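Local coordinates for putative transcriptional regulator (PDB 2RA5), which is probably a DNA-binding transcription factor of the GntR family, carrying a UTRA domain that holds a meso-tartaric acid molecule in the crystal, at residues V115-A119 against E120-A124. Numbering follows the deposited sequence.
Sequences VPATA and EIAAA
Ile121 and Thr118 cross obliquely, and the isoleucine side chain can be followed outward atom by atom. Ile121 CB starts 3.8 Å from the hydroxyl oxygen Thr118 OG1. From there Ile121 CG2, anti to the backbone N, branches off to the methyl of Ala117, meeting Ala117 CB at 4.1 Å. CG1 takes the other direction, set beside the backbone N (chi1 -65°), and the extended chain carries CD1 onward, so that Ile121 CG1 and Ile121 CD1 both lie alongside Thr118 OG1, each at 3.5 Å. Ile121 CD1 also comes within 4.2 Å of the backbone Thr118 N. That hydroxyl has a second task: Thr118 is the N-cap of helix 119-125, and Thr118 OG1 accepts from Ile121 N in a weak capping bond, long at 3.4 Å but nearly straight (166°). The threonine can do this because OG1 sits between its own backbone N and carbonyl carbon (chi1 57°), turned to the first turn of the helix. In this UTRA domain, strand 106-116, outermost of the six in its antiparallel sheet within this chain, gives way here to the short helix. Backbone bonds start the helix, Ala122 N to Thr118 O and Ala123 N to Ala119 O, both 2.9 Å. An alanine in place of Ile121 would probably deprive the Ala117 methyl of one apolar neighbour and leave Thr118 OG1 without CG1 and CD1 alongside. Ala117 CB also packs against Ala122 CB at 4.2 Å, and it touches Val127 in the loop beyond the helix.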
loop_
_atom_site.group_PDB
_atom_site.type_symbol
_atom_site.label_atom_id
_atom_site.label_comp_id
_atom_site.label_asym_id
_atom_site.label_seq_id
_atom_site.Cartn_x
_atom_site.Cartn_y
_atom_site.Cartn_z
ATOM N N VAL A 115 0.762 25.202 -14.803
ATOM C CA VAL A 115 -0.124 24.368 -15.601
ATOM C C VAL A 115 -1.571 24.650 -15.170
ATOM O O VAL A 115 -1.810 25.013 -14.021
ATOM C CB VAL A 115 0.293 22.873 -15.375
ATOM C CG1 VAL A 115 -0.876 21.985 -15.160
ATOM C CG2 VAL A 115 1.202 22.379 -16.502
ATOM N N PRO A 116 -2.536 24.532 -16.092
ATOM C CA PRO A 116 -3.938 24.723 -15.683
ATOM C C PRO A 116 -4.511 23.462 -15.063
ATOM O O PRO A 116 -4.286 22.397 -15.619
ATOM C CB PRO A 116 -4.646 25.022 -17.012
ATOM C CG PRO A 116 -3.745 24.395 -18.060
ATOM C CD PRO A 116 -2.369 24.669 -17.552
ATOM N N ALA A 117 -5.247 23.566 -13.958
ATOM C CA ALA A 117 -5.789 22.369 -13.313
ATOM C C ALA A 117 -6.866 21.659 -14.150
ATOM O O ALA A 117 -7.806 22.281 -14.624
ATOM C CB ALA A 117 -6.314 22.698 -11.933
ATOM N N THR A 118 -6.687 20.360 -14.369
ATOM C CA THR A 118 -7.728 19.516 -14.955
ATOM C C THR A 118 -8.741 19.266 -13.857
ATOM O O THR A 118 -8.548 19.694 -12.716
ATOM C CB THR A 118 -7.177 18.155 -15.395
ATOM O OG1 THR A 118 -6.575 17.515 -14.263
ATOM C CG2 THR A 118 -6.116 18.336 -16.477
ATOM N N ALA A 119 -9.808 18.557 -14.187
ATOM C CA ALA A 119 -10.868 18.345 -13.222
ATOM C C ALA A 119 -10.380 17.513 -12.052
ATOM O O ALA A 119 -10.713 17.804 -10.912
ATOM C CB ALA A 119 -12.077 17.716 -13.874
ATOM N N GLU A 120 -9.577 16.482 -12.352
ATOM C CA GLU A 120 -9.005 15.598 -11.341
ATOM C C GLU A 120 -8.105 16.362 -10.374
ATOM O O GLU A 120 -8.192 16.201 -9.156
ATOM C CB GLU A 120 -8.227 14.447 -12.004
ATOM C CG GLU A 120 -7.382 13.611 -11.029
ATOM C CD GLU A 120 -6.894 12.298 -11.630
ATOM O OE1 GLU A 120 -7.242 12.015 -12.797
ATOM O OE2 GLU A 120 -6.168 11.547 -10.933
ATOM N N ILE A 121 -7.246 17.206 -10.924
ATOM C CA ILE A 121 -6.331 17.992 -10.111
ATOM C C ILE A 121 -7.092 19.027 -9.291
ATOM O O ILE A 121 -6.773 19.254 -8.128
ATOM C CB ILE A 121 -5.213 18.665 -10.936
ATOM C CG1 ILE A 121 -4.297 17.612 -11.560
ATOM C CG2 ILE A 121 -4.389 19.615 -10.061
ATOM C CD1 ILE A 121 -3.512 18.154 -12.742
ATOM N N ALA A 122 -8.097 19.653 -9.899
ATOM C CA ALA A 122 -8.889 20.675 -9.216
ATOM C C ALA A 122 -9.624 20.042 -8.033
ATOM O O ALA A 122 -9.584 20.531 -6.892
ATOM C CB ALA A 122 -9.875 21.289 -10.180
ATOM N N ALA A 123 -10.280 18.929 -8.313
ATOM C CA ALA A 123 -10.896 18.106 -7.277
ATOM C C ALA A 123 -9.953 17.772 -6.115
ATOM O O ALA A 123 -10.315 17.984 -4.953
ATOM C CB ALA A 123 -11.467 16.817 -7.894
ATOM N N ALA A 124 -8.755 17.264 -6.415
ATOM C CA ALA A 124 -7.827 16.877 -5.345
ATOM C C ALA A 124 -7.445 18.083 -4.498
ATOM O O ALA A 124 -7.501 18.037 -3.274
ATOM C CB ALA A 124 -6.566 16.169 -5.908
#